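Local atomic coordinates of glutathione s-transferase I (Zea mays, PDB entry 1AXD), a protein that catalyses the conjugation of glutathione to electrophilic compounds, a glutathione S-transferase of maize that detoxifies herbicides. Residues A[57-62]-A[75-80]. Residues are numbered along the deposited sequence; the frame is centred on the assembly and turned at random.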
loop_
_atom_site.group_PDB
_atom_site.type_symbol
_atom_site.label_atom_id
_atom_site.label_comp_id
_atom_site.label_asym_id
_atom_site.label_seq_id
_atom_site.Cartn_x
_atom_site.Cartn_y
_atom_site.Cartn_z
ATOM N N LEU A 57 -0.472 14.256 -9.245
ATOM C CA LEU A 57 -0.725 15.583 -8.677
ATOM C C LEU A 57 0.445 16.520 -8.879
ATOM O O LEU A 57 1.591 16.089 -8.805
ATOM C CB LEU A 57 -1.045 15.507 -7.177
ATOM C CG LEU A 57 -1.472 16.845 -6.535
ATOM C CD1 LEU A 57 -2.999 16.980 -6.541
ATOM C CD2 LEU A 57 -0.955 16.948 -5.098
ATOM N N GLN A 58 0.154 17.790 -9.121
ATOM C CA GLN A 58 1.198 18.781 -9.309
ATOM C C GLN A 58 0.990 19.950 -8.417
ATOM O O GLN A 58 -0.067 20.570 -8.467
ATOM C CB GLN A 58 1.238 19.260 -10.754
ATOM C CG GLN A 58 2.297 20.321 -11.000
ATOM C CD GLN A 58 2.212 20.916 -12.389
ATOM O OE1 GLN A 58 1.399 20.500 -13.202
ATOM N NE2 GLN A 58 3.062 21.893 -12.665
ATOM N N ASP A 59 1.968 20.224 -7.566
ATOM C CA ASP A 59 1.902 21.365 -6.672
ATOM C C ASP A 59 3.064 22.202 -7.043
ATOM O O ASP A 59 4.167 21.911 -6.619
ATOM C CB ASP A 59 2.004 20.930 -5.208
ATOM C CG ASP A 59 1.508 21.999 -4.245
ATOM O OD1 ASP A 59 1.087 23.090 -4.703
ATOM O OD2 ASP A 59 1.523 21.741 -3.022
ATOM N N GLY A 60 2.834 23.202 -7.888
ATOM C CA GLY A 60 3.913 24.060 -8.330
ATOM C C GLY A 60 4.785 23.260 -9.268
ATOM O O GLY A 60 4.381 22.944 -10.372
ATOM N N ASP A 61 5.965 22.887 -8.796
ATOM C CA ASP A 61 6.905 22.106 -9.595
ATOM C C ASP A 61 7.031 20.715 -9.022
ATOM O O ASP A 61 7.841 19.935 -9.510
ATOM C CB ASP A 61 8.276 22.780 -9.584
ATOM C CG ASP A 61 8.897 22.799 -8.197
ATOM O OD1 ASP A 61 8.429 23.597 -7.350
ATOM O OD2 ASP A 61 9.826 21.995 -7.945
ATOM N N LEU A 62 6.289 20.437 -7.954
ATOM C CA LEU A 62 6.314 19.137 -7.305
ATOM C C LEU A 62 5.367 18.205 -8.017
ATOM O O LEU A 62 4.222 18.574 -8.251
ATOM C CB LEU A 62 5.913 19.286 -5.830
ATOM C CG LEU A 62 5.881 18.030 -4.958
ATOM C CD1 LEU A 62 7.302 17.467 -4.814
ATOM C CD2 LEU A 62 5.299 18.364 -3.578
ATOM N N ALA A 75 -2.962 15.992 3.229
ATOM C CA ALA A 75 -3.244 16.127 4.655
ATOM C C ALA A 75 -2.036 16.715 5.311
ATOM O O ALA A 75 -2.146 17.691 6.021
ATOM C CB ALA A 75 -3.604 14.764 5.257
ATOM N N ARG A 76 -0.884 16.150 5.014
ATOM C CA ARG A 76 0.395 16.586 5.545
ATOM C C ARG A 76 0.619 18.092 5.304
ATOM O O ARG A 76 1.257 18.742 6.118
ATOM C CB ARG A 76 1.480 15.760 4.842
ATOM C CG ARG A 76 2.845 15.730 5.485
ATOM C CD ARG A 76 3.860 15.120 4.509
ATOM N NE ARG A 76 3.737 13.670 4.381
ATOM C CZ ARG A 76 4.059 12.820 5.350
ATOM N NH1 ARG A 76 4.512 13.281 6.510
ATOM N NH2 ARG A 76 3.962 11.514 5.151
ATOM N N LYS A 77 0.075 18.616 4.207
ATOM C CA LYS A 77 0.213 20.022 3.823
ATOM C C LYS A 77 -0.912 20.950 4.274
ATOM O O LYS A 77 -0.659 22.120 4.495
ATOM C CB LYS A 77 0.358 20.098 2.299
ATOM C CG LYS A 77 0.218 21.483 1.681
ATOM C CD LYS A 77 0.004 21.382 0.169
ATOM C CE LYS A 77 -0.225 22.744 -0.489
ATOM N NZ LYS A 77 0.988 23.614 -0.501
ATOM N N ASN A 78 -2.144 20.450 4.374
ATOM C CA ASN A 78 -3.285 21.285 4.764
ATOM C C ASN A 78 -4.017 20.899 6.010
ATOM O O ASN A 78 -4.520 21.776 6.682
ATOM C CB ASN A 78 -4.290 21.388 3.612
ATOM C CG ASN A 78 -3.813 22.285 2.485
ATOM O OD1 ASN A 78 -4.395 22.300 1.418
ATOM N ND2 ASN A 78 -2.749 23.036 2.722
ATOM N N LYS A 79 -4.119 19.609 6.311
ATOM C CA LYS A 79 -4.825 19.159 7.504
ATOM C C LYS A 79 -4.138 17.945 8.065
ATOM O O LYS A 79 -4.674 16.858 7.998
ATOM C CB LYS A 79 -6.284 18.842 7.170
ATOM C CG LYS A 79 -7.247 19.057 8.335
ATOM C CD LYS A 79 -8.669 18.661 7.988
ATOM C CE LYS A 79 -9.578 18.851 9.192
ATOM N NZ LYS A 79 -10.860 18.094 9.063
ATOM N N PRO A 80 -2.973 18.130 8.686
ATOM C CA PRO A 80 -2.157 17.075 9.284
ATOM C C PRO A 80 -2.831 16.298 10.328
ATOM O O PRO A 80 -2.421 15.186 10.602
ATOM C CB PRO A 80 -0.970 17.848 9.849
ATOM C CG PRO A 80 -1.565 19.155 10.185
ATOM C CD PRO A 80 -2.399 19.452 8.980
#
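Lys-77 brings the end of its side chain up against one carboxylate oxygen, OD2, of Asp-59, the two chains reaching from opposite directions across 10.7 Å between their CA atoms. Its NZ lies 3.2 Å from Asp-59 OD2, a salt bridge whose hydrogen bond is weak. The lysine runs extended as far as CE, and the kink at chi4 (69°) swings NZ off the line of the chain, so that CE and NZ end equally near OD2. A lysine suits this place because the gap is long and the ground partly exposed; an aspartate suits the strand end because a short acid keeps its charge close to the backbone. OD2 also accepts a hydrogen bond from Tyr-73 OH, the stronger of its polar links, so two groups hold the carboxylate. Beyond Asp-59 the chain reverses in a type II' turn, where Gly-60, whose lack of a side chain suits the positive phi (72°) of the second position, offers its O to Gln-58 NE2 at 2.8 Å. In the thioredoxin-like N-terminal domain, the contact ties the hairpin of strands 56-59 and 62-65 to the last turn of helix 67-78, with Met-3 of strand 3-6 touching both charged side chains.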